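Local coordinates for abietadiene synthase, chloroplastic (Abies grandis, PDB 3S9V), which belongs to the terpene synthases and is a large, single-chain, predominantly helical enzyme of the chloroplast, at residues A237-T242 with K246-L251; E351-C354 with Q360-V363; P430-R435 with K773-N778; D539-H544 with E611-E616. All blocks are in the same frame, centred on the assembly; numbering follows the deposited sequence.

Contact 1: residues A237-T242 with K246-L251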
loop_
_atom_site.group_PDB
_atom_site.type_symbol
_atom_site.label_atom_id
_atom_site.label_comp_id
_atom_site.label_asym_id
_atom_site.label_seq_id
_atom_site.Cartn_x
_atom_site.Cartn_y
_atom_site.Cartn_z
ATOM N N ALA A 237 -30.556 11.107 -18.329
ATOM C CA ALA A 237 -30.603 11.914 -19.539
ATOM C C ALA A 237 -30.792 11.008 -20.749
ATOM O O ALA A 237 -31.644 11.271 -21.591
ATOM C CB ALA A 237 -29.322 12.711 -19.684
ATOM N N VAL A 238 -30.003 9.940 -20.838
ATOM C CA VAL A 238 -30.137 9.024 -21.974
ATOM C C VAL A 238 -31.548 8.441 -22.038
ATOM O O VAL A 238 -32.107 8.285 -23.118
ATOM C CB VAL A 238 -29.148 7.828 -21.898
ATOM C CG1 VAL A 238 -29.422 6.861 -23.051
ATOM C CG2 VAL A 238 -27.716 8.318 -21.950
ATOM N N PHE A 239 -32.120 8.108 -20.882
ATOM C CA PHE A 239 -33.458 7.533 -20.860
ATOM C C PHE A 239 -34.488 8.508 -21.381
ATOM O O PHE A 239 -35.379 8.129 -22.138
ATOM C CB PHE A 239 -33.878 7.116 -19.451
ATOM C CG PHE A 239 -35.299 6.633 -19.378
ATOM C CD1 PHE A 239 -35.635 5.359 -19.820
ATOM C CD2 PHE A 239 -36.313 7.474 -18.919
ATOM C CE1 PHE A 239 -36.959 4.926 -19.811
ATOM C CE2 PHE A 239 -37.640 7.052 -18.904
ATOM C CZ PHE A 239 -37.964 5.773 -19.353
ATOM N N MET A 240 -34.376 9.761 -20.952
ATOM C CA MET A 240 -35.309 10.786 -21.384
ATOM C C MET A 240 -35.207 11.064 -22.886
ATOM O O MET A 240 -36.176 11.512 -23.498
ATOM C CB MET A 240 -35.101 12.084 -20.576
ATOM C CG MET A 240 -35.591 11.987 -19.123
ATOM S SD MET A 240 -35.718 13.559 -18.228
ATOM C CE MET A 240 -33.976 13.863 -17.857
ATOM N N ARG A 241 -34.046 10.786 -23.480
ATOM C CA ARG A 241 -33.859 11.011 -24.913
ATOM C C ARG A 241 -34.172 9.815 -25.810
ATOM O O ARG A 241 -34.455 10.000 -26.994
ATOM C CB ARG A 241 -32.426 11.483 -25.210
ATOM C CG ARG A 241 -32.167 12.945 -24.876
ATOM C CD ARG A 241 -33.282 13.820 -25.433
ATOM N NE ARG A 241 -33.072 15.237 -25.165
ATOM C CZ ARG A 241 -32.159 15.983 -25.776
ATOM N NH1 ARG A 241 -31.367 15.448 -26.700
ATOM N NH2 ARG A 241 -32.043 17.267 -25.465
ATOM N N THR A 242 -34.130 8.602 -25.255
ATOM C CA THR A 242 -34.371 7.389 -26.045
ATOM C C THR A 242 -35.422 6.421 -25.498
ATOM O O THR A 242 -35.828 5.495 -26.195
ATOM C CB THR A 242 -33.073 6.558 -26.208
ATOM O OG1 THR A 242 -32.732 5.970 -24.948
ATOM C CG2 THR A 242 -31.916 7.431 -26.672
ATOM N N LYS A 246 -33.372 -0.449 -20.309
ATOM C CA LYS A 246 -32.305 -0.870 -19.412
ATOM C C LYS A 246 -31.850 0.316 -18.557
ATOM O O LYS A 246 -31.466 0.139 -17.400
ATOM C CB LYS A 246 -31.131 -1.473 -20.189
ATOM C CG LYS A 246 -31.459 -2.836 -20.784
ATOM C CD LYS A 246 -30.214 -3.682 -20.992
ATOM C CE LYS A 246 -29.554 -4.016 -19.661
ATOM N NZ LYS A 246 -28.358 -4.884 -19.832
ATOM N N CYS A 247 -31.908 1.522 -19.114
ATOM C CA CYS A 247 -31.542 2.713 -18.353
ATOM C C CYS A 247 -32.429 2.747 -17.104
ATOM O O CYS A 247 -31.957 2.982 -15.987
ATOM C CB CYS A 247 -31.791 3.989 -19.167
ATOM S SG CYS A 247 -30.651 4.296 -20.534
ATOM N N LEU A 248 -33.720 2.500 -17.307
ATOM C CA LEU A 248 -34.672 2.509 -16.207
ATOM C C LEU A 248 -34.356 1.408 -15.194
ATOM O O LEU A 248 -34.474 1.621 -13.987
ATOM C CB LEU A 248 -36.096 2.338 -16.738
ATOM C CG LEU A 248 -37.185 2.986 -15.882
ATOM C CD1 LEU A 248 -36.979 4.499 -15.862
ATOM C CD2 LEU A 248 -38.561 2.643 -16.445
ATOM N N ASP A 249 -33.947 0.238 -15.680
ATOM C CA ASP A 249 -33.604 -0.860 -14.784
ATOM C C ASP A 249 -32.441 -0.457 -13.873
ATOM O O ASP A 249 -32.421 -0.818 -12.693
ATOM C CB ASP A 249 -33.215 -2.115 -15.569
ATOM C CG ASP A 249 -34.343 -2.634 -16.441
ATOM O OD1 ASP A 249 -35.519 -2.468 -16.056
ATOM O OD2 ASP A 249 -34.052 -3.220 -17.503
ATOM N N PHE A 250 -31.479 0.291 -14.418
ATOM C CA PHE A 250 -30.333 0.736 -13.623
ATOM C C PHE A 250 -30.752 1.739 -12.558
ATOM O O PHE A 250 -30.251 1.705 -11.436
ATOM C CB PHE A 250 -29.239 1.363 -14.498
ATOM C CG PHE A 250 -28.105 1.956 -13.702
ATOM C CD1 PHE A 250 -27.991 3.334 -13.537
ATOM C CD2 PHE A 250 -27.174 1.129 -13.071
ATOM C CE1 PHE A 250 -26.970 3.884 -12.753
ATOM C CE2 PHE A 250 -26.152 1.665 -12.287
ATOM C CZ PHE A 250 -26.049 3.048 -12.128
ATOM N N LEU A 251 -31.669 2.634 -12.907
ATOM C CA LEU A 251 -32.132 3.615 -11.936
ATOM C C LEU A 251 -32.940 2.921 -10.842
ATOM O O LEU A 251 -32.778 3.228 -9.665
ATOM C CB LEU A 251 -32.950 4.713 -12.626
ATOM C CG LEU A 251 -32.144 5.523 -13.655
ATOM C CD1 LEU A 251 -33.026 6.571 -14.301
ATOM C CD2 LEU A 251 -30.950 6.188 -12.979
#
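Phe239 and Cys247 lie at the closest backbone approach, 5.8 Å between their CA atoms, where two short helix segments run nearly antiparallel at 147° with axes 9.3 Å apart. The aromatic side chain does most of the touching. Phe239 CB points toward 246-251, and with CG anti to the backbone N (chi1 175°) the ring lies with one face under Leu248 CD1. That methyl settles above the middle of the face, 3.9 Å from the centroid of the Phe239 ring and only 13° off the ring normal, the geometry of a CH-pi contact. Nearer the backbone, Phe239 CB rests against Cys247 CB at 3.8 Å. Helices 232-242 and 245-258 are thus the two arms of a helical hairpin joined by a very short turn, in keeping with the terpene synthase N-terminal family to which both belong and the hairpin-built alpha-barrels of such proteins. Cys247 SG also reaches Val238 CG1 at 3.8 Å. The contacts between the two segments are apolar. Within the first arm, Thr242 OG1 donates to Val238 O at 3.0 Å from above the carbonyl plane, and Thr242 N supplies that oxygen with a second bond. Asn244, in the turn, takes a bond from Cys247 N through OD1. Met219 and Trp215 of helix 215-219 pack against Val238, and Ile65 touches Phe239.

Contact 2: residues E351-C354 with Q360-V363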
loop_
_atom_site.group_PDB
_atom_site.type_symbol
_atom_site.label_atom_id
_atom_site.label_comp_id
_atom_site.label_asym_id
_atom_site.label_seq_id
_atom_site.Cartn_x
_atom_site.Cartn_y
_atom_site.Cartn_z
ATOM N N GLU A 351 4.317 5.056 -21.136
ATOM C CA GLU A 351 3.711 5.893 -20.107
ATOM C C GLU A 351 2.393 5.243 -19.729
ATOM O O GLU A 351 1.723 4.669 -20.580
ATOM C CB GLU A 351 3.454 7.306 -20.631
ATOM C CG GLU A 351 4.711 8.115 -20.829
ATOM C CD GLU A 351 5.578 8.122 -19.586
ATOM O OE1 GLU A 351 5.075 8.524 -18.514
ATOM O OE2 GLU A 351 6.759 7.722 -19.683
ATOM N N PHE A 352 2.030 5.309 -18.455
ATOM C CA PHE A 352 0.774 4.715 -18.012
ATOM C C PHE A 352 -0.228 5.789 -17.622
ATOM O O PHE A 352 0.135 6.790 -17.002
ATOM C CB PHE A 352 1.003 3.780 -16.828
ATOM C CG PHE A 352 1.805 2.567 -17.167
ATOM C CD1 PHE A 352 3.166 2.670 -17.426
ATOM C CD2 PHE A 352 1.195 1.318 -17.238
ATOM C CE1 PHE A 352 3.910 1.548 -17.745
ATOM C CE2 PHE A 352 1.925 0.189 -17.559
ATOM C CZ PHE A 352 3.287 0.302 -17.813
ATOM N N PHE A 353 -1.487 5.565 -17.990
ATOM C CA PHE A 353 -2.555 6.504 -17.696
ATOM C C PHE A 353 -3.716 5.765 -17.021
ATOM O O PHE A 353 -3.782 4.538 -17.070
ATOM C CB PHE A 353 -2.980 7.189 -18.998
ATOM C CG PHE A 353 -1.860 7.960 -19.661
ATOM C CD1 PHE A 353 -1.545 9.252 -19.246
ATOM C CD2 PHE A 353 -1.091 7.374 -20.657
ATOM C CE1 PHE A 353 -0.477 9.950 -19.816
ATOM C CE2 PHE A 353 -0.017 8.058 -21.236
ATOM C CZ PHE A 353 0.289 9.350 -20.813
ATOM N N CYS A 354 -4.614 6.508 -16.380
ATOM C CA CYS A 354 -5.726 5.908 -15.657
ATOM C C CYS A 354 -6.750 5.188 -16.542
ATOM O O CYS A 354 -7.409 4.242 -16.099
ATOM C CB CYS A 354 -6.416 6.976 -14.796
ATOM S SG CYS A 354 -7.387 6.321 -13.405
ATOM N N GLN A 360 -5.227 11.206 -19.092
ATOM C CA GLN A 360 -5.513 11.522 -17.703
ATOM C C GLN A 360 -4.832 10.591 -16.693
ATOM O O GLN A 360 -4.727 9.383 -16.911
ATOM C CB GLN A 360 -7.022 11.497 -17.467
ATOM C CG GLN A 360 -7.443 11.894 -16.066
ATOM C CD GLN A 360 -8.873 11.499 -15.767
ATOM O OE1 GLN A 360 -9.791 11.822 -16.524
ATOM N NE2 GLN A 360 -9.072 10.793 -14.658
ATOM N N ARG A 361 -4.374 11.185 -15.595
ATOM C CA ARG A 361 -3.734 10.475 -14.494
ATOM C C ARG A 361 -3.386 11.491 -13.413
ATOM O O ARG A 361 -3.236 12.684 -13.698
ATOM C CB ARG A 361 -2.463 9.759 -14.957
ATOM C CG ARG A 361 -1.354 10.680 -15.448
ATOM C CD ARG A 361 -0.150 9.877 -15.891
ATOM N NE ARG A 361 0.839 10.711 -16.563
ATOM C CZ ARG A 361 1.982 10.253 -17.061
ATOM N NH1 ARG A 361 2.282 8.964 -16.961
ATOM N NH2 ARG A 361 2.826 11.085 -17.660
ATOM N N GLY A 362 -3.259 11.017 -12.176
ATOM C CA GLY A 362 -2.928 11.903 -11.072
ATOM C C GLY A 362 -2.107 11.247 -9.975
ATOM O O GLY A 362 -1.992 10.022 -9.913
ATOM N N VAL A 363 -1.553 12.073 -9.093
ATOM C CA VAL A 363 -0.720 11.599 -7.999
ATOM C C VAL A 363 -1.265 10.373 -7.284
ATOM O O VAL A 363 -0.543 9.400 -7.066
ATOM C CB VAL A 363 -0.500 12.701 -6.950
ATOM C CG1 VAL A 363 0.334 12.154 -5.801
ATOM C CG2 VAL A 363 0.187 13.897 -7.591
#
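Arg361, with the largest buried surface here, reaches across to Glu351, Phe352 and Phe353. CG sits between the backbone N and the carbonyl carbon (chi1 64°), and from there the chain runs extended to NE, bringing the guanidinium group over 351-353. Its NH1 donates twice. One bond, nearly straight at 161°, goes to Glu351 OE1 at 3.2 Å; it meets the anti lone pair of that oxygen, lies in the guanidinium plane and forms part of a salt bridge. The other, more bent, goes to Phe352 O at 3.1 Å. Phe353 covers one guanidinium face: its CE1 comes 3.6 Å from Arg361 NE, offset toward the rim, with the ring and guanidinium planes 35° apart. Gln360 contributes through its backbone, since its O accepts from Cys354 N at 2.9 Å and lies at the edge of the Phe353 ring. These bonds close a tight loop of five intervening residues ahead of helix 363-373, which Gly362 precedes as N-cap. Glu351 OE2 is engaged by a second arginine, Arg392 of helix 381-397. One carboxylate shared by two arginines probably stays ionised, and the two bonds from NH1 should fix the rotation of the Arg361 guanidinium group against the loop.

Contact 3: residues P430-R435 with K773-N778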
loop_
_atom_site.group_PDB
_atom_site.type_symbol
_atom_site.label_atom_id
_atom_site.label_comp_id
_atom_site.label_asym_id
_atom_site.label_seq_id
_atom_site.Cartn_x
_atom_site.Cartn_y
_atom_site.Cartn_z
ATOM N N PRO A 430 6.647 -3.451 8.255
ATOM C CA PRO A 430 5.274 -3.269 8.743
ATOM C C PRO A 430 5.022 -2.163 9.776
ATOM O O PRO A 430 4.124 -1.333 9.586
ATOM C CB PRO A 430 4.916 -4.654 9.278
ATOM C CG PRO A 430 5.654 -5.560 8.350
ATOM C CD PRO A 430 7.009 -4.880 8.237
ATOM N N ARG A 431 5.787 -2.141 10.864
ATOM C CA ARG A 431 5.571 -1.113 11.881
ATOM C C ARG A 431 5.875 0.289 11.360
ATOM O O ARG A 431 5.134 1.235 11.634
ATOM C CB ARG A 431 6.413 -1.392 13.130
ATOM C CG ARG A 431 5.983 -2.621 13.925
ATOM C CD ARG A 431 4.657 -2.407 14.662
ATOM N NE ARG A 431 3.502 -2.665 13.809
ATOM C CZ ARG A 431 2.240 -2.505 14.191
ATOM N NH1 ARG A 431 1.953 -2.079 15.419
ATOM N NH2 ARG A 431 1.259 -2.797 13.351
ATOM N N LEU A 432 6.959 0.428 10.604
ATOM C CA LEU A 432 7.322 1.737 10.068
ATOM C C LEU A 432 6.284 2.245 9.061
ATOM O O LEU A 432 5.952 3.438 9.054
ATOM C CB LEU A 432 8.713 1.674 9.432
ATOM C CG LEU A 432 9.814 1.331 10.442
ATOM C CD1 LEU A 432 11.172 1.256 9.753
ATOM C CD2 LEU A 432 9.827 2.397 11.535
ATOM N N GLU A 433 5.770 1.349 8.216
ATOM C CA GLU A 433 4.758 1.743 7.240
ATOM C C GLU A 433 3.472 2.068 7.987
ATOM O O GLU A 433 2.792 3.042 7.678
ATOM C CB GLU A 433 4.474 0.627 6.228
ATOM C CG GLU A 433 3.455 1.051 5.161
ATOM C CD GLU A 433 3.264 0.029 4.044
ATOM O OE1 GLU A 433 4.276 -0.408 3.453
ATOM O OE2 GLU A 433 2.100 -0.325 3.745
ATOM N N ALA A 434 3.146 1.252 8.979
ATOM C CA ALA A 434 1.936 1.472 9.753
ATOM C C ALA A 434 1.991 2.821 10.461
ATOM O O ALA A 434 0.986 3.541 10.520
ATOM C CB ALA A 434 1.745 0.347 10.767
ATOM N N ARG A 435 3.160 3.173 10.991
ATOM C CA ARG A 435 3.285 4.441 11.697
ATOM C C ARG A 435 3.118 5.577 10.719
ATOM O O ARG A 435 2.446 6.564 11.016
ATOM C CB ARG A 435 4.644 4.577 12.396
ATOM C CG ARG A 435 4.692 5.747 13.382
ATOM C CD ARG A 435 6.004 5.793 14.138
ATOM N NE ARG A 435 5.890 6.474 15.426
ATOM C CZ ARG A 435 5.587 7.758 15.566
ATOM N NH1 ARG A 435 5.506 8.293 16.775
ATOM N NH2 ARG A 435 5.365 8.508 14.494
ATOM N N LYS A 773 18.781 5.517 14.039
ATOM C CA LYS A 773 18.307 6.169 15.259
ATOM C C LYS A 773 16.818 6.537 15.115
ATOM O O LYS A 773 15.998 6.267 16.001
ATOM C CB LYS A 773 19.145 7.430 15.509
ATOM C CG LYS A 773 18.848 8.181 16.799
ATOM C CD LYS A 773 19.358 7.436 18.025
ATOM C CE LYS A 773 19.142 8.253 19.298
ATOM N NZ LYS A 773 19.618 7.550 20.528
ATOM N N GLU A 774 16.483 7.139 13.977
ATOM C CA GLU A 774 15.117 7.562 13.679
ATOM C C GLU A 774 14.132 6.388 13.624
ATOM O O GLU A 774 13.012 6.480 14.132
ATOM C CB GLU A 774 15.109 8.327 12.348
ATOM C CG GLU A 774 13.751 8.831 11.872
ATOM C CD GLU A 774 13.136 9.858 12.806
ATOM O OE1 GLU A 774 13.880 10.725 13.314
ATOM O OE2 GLU A 774 11.906 9.805 13.019
ATOM N N HIS A 775 14.551 5.282 13.014
ATOM C CA HIS A 775 13.687 4.110 12.897
ATOM C C HIS A 775 13.408 3.501 14.257
ATOM O O HIS A 775 12.274 3.124 14.559
ATOM C CB HIS A 775 14.333 3.080 11.970
ATOM C CG HIS A 775 14.559 3.594 10.583
ATOM N ND1 HIS A 775 15.552 3.112 9.760
ATOM C CD2 HIS A 775 13.932 4.572 9.886
ATOM C CE1 HIS A 775 15.532 3.774 8.616
ATOM N NE2 HIS A 775 14.557 4.664 8.668
ATOM N N VAL A 776 14.450 3.417 15.077
ATOM C CA VAL A 776 14.335 2.866 16.419
ATOM C C VAL A 776 13.341 3.690 17.228
ATOM O O VAL A 776 12.488 3.147 17.937
ATOM C CB VAL A 776 15.715 2.861 17.123
ATOM C CG1 VAL A 776 15.552 2.627 18.609
ATOM C CG2 VAL A 776 16.590 1.768 16.515
ATOM N N LYS A 777 13.453 5.005 17.107
ATOM C CA LYS A 777 12.566 5.906 17.823
ATOM C C LYS A 777 11.106 5.704 17.392
ATOM O O LYS A 777 10.224 5.546 18.238
ATOM C CB LYS A 777 13.000 7.355 17.575
ATOM C CG LYS A 777 12.263 8.397 18.406
ATOM C CD LYS A 777 12.702 9.815 18.040
ATOM C CE LYS A 777 12.323 10.169 16.606
ATOM N NZ LYS A 777 12.755 11.545 16.235
ATOM N N ASN A 778 10.863 5.687 16.082
ATOM C CA ASN A 778 9.513 5.524 15.534
ATOM C C ASN A 778 8.828 4.211 15.854
ATOM O O ASN A 778 7.602 4.151 15.949
ATOM C CB ASN A 778 9.518 5.668 14.011
ATOM C CG ASN A 778 9.796 7.076 13.558
ATOM O OD1 ASN A 778 9.206 8.027 14.065
ATOM N ND2 ASN A 778 10.691 7.221 12.585
#
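Arg435 meets Asn778 where segments 430-435 and 773-778 cross, their axes at 75° and 10.3 Å apart. The arginine CB already points toward the partner helix, and CG anti to the backbone N (chi1 -168°) starts an extended chain that continues to NE. CG only grazes Asn778 O; CD then passes the base of the asparagine, 3.5 Å from Asn778 CB. The backbone oxygen is closer still, Asn778 O lying 2.9 Å from both Arg435 CD and Arg435 NE. Beyond NE the chain turns, and the guanidinium group offers one face to the asparagine amide: Asn778 OD1 stands above the rim of that face, 3.9 Å from Arg435 NH2, with the two planes 46° apart. The tip is gripped by residues beyond the two segments, as NH2 forms a salt bridge with Glu439 and NH1 donates to Gln782 O. One turn earlier, Leu432 CD2 packs against Asn778 CB, at 4.1 Å, and His775 O, while CD1 approaches the histidine ring obliquely. Asn778 ND2 in turn donates to Glu774 OE2 at 2.9 Å, within its own helix. Phe509 and Leu756 touch both Leu432 and His775 from two further helices. The buried arginine therefore joins the chain's C-terminal helix to helix 430-440, its charge probably balanced by Glu439 while Asn778 supplies neutral oxygens beside it.

Contact 4: residues D539-H544 with E611-E616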
loop_
_atom_site.group_PDB
_atom_site.type_symbol
_atom_site.label_atom_id
_atom_site.label_comp_id
_atom_site.label_asym_id
_atom_site.label_seq_id
_atom_site.Cartn_x
_atom_site.Cartn_y
_atom_site.Cartn_z
ATOM N N ASP A 539 32.606 -10.801 14.757
ATOM C CA ASP A 539 33.754 -9.983 15.139
ATOM C C ASP A 539 34.882 -10.881 15.650
ATOM O O ASP A 539 36.058 -10.647 15.360
ATOM C CB ASP A 539 33.377 -8.966 16.228
ATOM C CG ASP A 539 32.380 -7.918 15.744
ATOM O OD1 ASP A 539 32.449 -7.514 14.560
ATOM O OD2 ASP A 539 31.534 -7.482 16.559
ATOM N N LEU A 540 34.516 -11.910 16.407
ATOM C CA LEU A 540 35.496 -12.840 16.947
ATOM C C LEU A 540 36.295 -13.501 15.822
ATOM O O LEU A 540 37.520 -13.431 15.806
ATOM C CB LEU A 540 34.803 -13.916 17.783
ATOM C CG LEU A 540 35.766 -14.792 18.586
ATOM C CD1 LEU A 540 36.461 -13.921 19.644
ATOM C CD2 LEU A 540 35.015 -15.941 19.244
ATOM N N TYR A 541 35.599 -14.142 14.884
ATOM C CA TYR A 541 36.263 -14.807 13.767
ATOM C C TYR A 541 36.954 -13.836 12.825
ATOM O O TYR A 541 37.844 -14.224 12.085
ATOM C CB TYR A 541 35.275 -15.659 12.964
ATOM C CG TYR A 541 34.959 -16.988 13.601
ATOM C CD1 TYR A 541 34.298 -17.057 14.828
ATOM C CD2 TYR A 541 35.368 -18.178 13.007
ATOM C CE1 TYR A 541 34.063 -18.283 15.451
ATOM C CE2 TYR A 541 35.137 -19.409 13.622
ATOM C CZ TYR A 541 34.490 -19.453 14.845
ATOM O OH TYR A 541 34.303 -20.661 15.478
ATOM N N ASP A 542 36.545 -12.576 12.846
ATOM C CA ASP A 542 37.159 -11.587 11.967
ATOM C C ASP A 542 38.154 -10.723 12.737
ATOM O O ASP A 542 38.689 -9.753 12.203
ATOM C CB ASP A 542 36.079 -10.703 11.327
ATOM C CG ASP A 542 36.651 -9.701 10.342
ATOM O OD1 ASP A 542 37.419 -10.121 9.450
ATOM O OD2 ASP A 542 36.333 -8.498 10.454
ATOM N N ALA A 543 38.403 -11.093 13.992
ATOM C CA ALA A 543 39.326 -10.348 14.845
ATOM C C ALA A 543 40.766 -10.497 14.363
ATOM O O ALA A 543 41.688 -9.921 14.945
ATOM C CB ALA A 543 39.204 -10.824 16.292
ATOM N N HIS A 544 40.951 -11.270 13.296
ATOM C CA HIS A 544 42.274 -11.499 12.722
ATOM C C HIS A 544 43.252 -12.085 13.738
ATOM O O HIS A 544 44.468 -11.928 13.608
ATOM C CB HIS A 544 42.825 -10.190 12.146
ATOM C CG HIS A 544 42.107 -9.724 10.916
ATOM N ND1 HIS A 544 42.179 -8.427 10.456
ATOM C CD2 HIS A 544 41.313 -10.389 10.041
ATOM C CE1 HIS A 544 41.460 -8.311 9.353
ATOM N NE2 HIS A 544 40.925 -9.486 9.079
ATOM N N GLU A 611 31.602 -22.657 10.071
ATOM C CA GLU A 611 32.406 -23.090 8.945
ATOM C C GLU A 611 32.494 -21.947 7.936
ATOM O O GLU A 611 33.553 -21.713 7.363
ATOM C CB GLU A 611 31.802 -24.343 8.305
ATOM C CG GLU A 611 32.458 -25.625 8.793
ATOM C CD GLU A 611 31.569 -26.850 8.659
ATOM O OE1 GLU A 611 30.890 -26.999 7.618
ATOM O OE2 GLU A 611 31.562 -27.677 9.602
ATOM N N ALA A 612 31.393 -21.225 7.730
ATOM C CA ALA A 612 31.419 -20.102 6.798
ATOM C C ALA A 612 32.357 -19.001 7.326
ATOM O O ALA A 612 33.115 -18.404 6.562
ATOM C CB ALA A 612 30.007 -19.545 6.587
ATOM N N TYR A 613 32.300 -18.729 8.630
ATOM C CA TYR A 613 33.178 -17.718 9.229
ATOM C C TYR A 613 34.626 -18.165 9.084
ATOM O O TYR A 613 35.516 -17.363 8.818
ATOM C CB TYR A 613 32.891 -17.528 10.723
ATOM C CG TYR A 613 31.590 -16.844 11.058
ATOM C CD1 TYR A 613 31.087 -15.811 10.258
ATOM C CD2 TYR A 613 30.877 -17.196 12.204
ATOM C CE1 TYR A 613 29.907 -15.147 10.597
ATOM C CE2 TYR A 613 29.695 -16.535 12.553
ATOM C CZ TYR A 613 29.219 -15.517 11.747
ATOM O OH TYR A 613 28.060 -14.863 12.096
ATOM N N THR A 614 34.849 -19.459 9.273
ATOM C CA THR A 614 36.181 -20.029 9.177
ATOM C C THR A 614 36.794 -19.887 7.786
ATOM O O THR A 614 37.988 -19.624 7.662
ATOM C CB THR A 614 36.165 -21.515 9.579
ATOM O OG1 THR A 614 35.779 -21.626 10.956
ATOM C CG2 THR A 614 37.544 -22.141 9.396
ATOM N N LYS A 615 35.988 -20.052 6.740
ATOM C CA LYS A 615 36.518 -19.931 5.390
ATOM C C LYS A 615 36.944 -18.490 5.121
ATOM O O LYS A 615 37.966 -18.261 4.482
ATOM C CB LYS A 615 35.485 -20.379 4.345
ATOM C CG LYS A 615 36.089 -20.616 2.958
ATOM C CD LYS A 615 35.049 -21.000 1.913
ATOM C CE LYS A 615 34.412 -22.360 2.187
ATOM N NZ LYS A 615 35.340 -23.498 1.944
ATOM N N GLU A 616 36.168 -17.519 5.598
ATOM C CA GLU A 616 36.524 -16.112 5.392
ATOM C C GLU A 616 37.808 -15.773 6.146
ATOM O O GLU A 616 38.666 -15.056 5.637
ATOM C CB GLU A 616 35.414 -15.164 5.873
ATOM C CG GLU A 616 34.072 -15.355 5.194
ATOM C CD GLU A 616 33.174 -14.126 5.303
ATOM O OE1 GLU A 616 33.219 -13.442 6.354
ATOM O OE2 GLU A 616 32.417 -13.857 4.340
HETATM O O HOH W 1 36.248 -14.261 9.349
#
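Tyr541 and Tyr613 meet at the nearest point of the two backbones, their CA atoms 6.2 Å apart, and their side chains cross at about a right angle. Their rings make an oblique pair, neither stacked nor edge-to-face: the centroids are 5.6 Å apart and the planes meet at 41°. The phenol of Tyr613 leads away from 539-544, so that CB rather than the ring makes its tightest contact, 3.4 Å from Tyr541 CD2. Tyr613 CD2 lies above one face of the Tyr541 ring, toward its rim. A different side of Tyr541 meets Thr614, whose OG1 approaches the ring edge near its plane, 3.5 Å from Tyr541 CE2. These residues join the C-terminal end of helix 521-541 to the body of helix 599-621, in the metal-binding family region of a terpene synthase. Residues 538-542 read Asp-Asp-Leu-Tyr-Asp, consistent with the aspartate-rich DDXXD motif known in this family from the metal-binding site; Tyr541 would then lie within the motif but turn its ring to the neighbouring helix. Both hydroxyls have partners outside the pair of segments: Tyr541 OH is hydrogen-bonded to Thr554 OG1, and Thr614 OG1 to Leu610 O. Leu550 and Phe553 of helix 547-559 also pack on Tyr541. One water spans the two backbones, donating to Tyr613 O at 3.2 Å and, in a weak bond of the same 3.2 Å, to Tyr541 O; Tyr613 reaches back along helix 521-541 to Thr534, Leu537 and Asp538.

In the fold
From the N terminus the chain first meets contact 1, where a two-residue turn brings two successive helices of the N-terminal family region together. Contact 2 follows in series in the same region, its centre 31 Å from that of contact 1, and closes a loop of five residues before helix 363-373. Contact 3 is of another scale: it encloses 337 residues, joining helix 430-440 to the last helix of the chain. Nested inside that loop, contact 4 closes 66 residues and ties two helices of the metal-binding family region. None of the loops cross. Contacts 1 and 4 are the farthest apart, with centres about 78 Å from each other on opposite sides of the chain's centre.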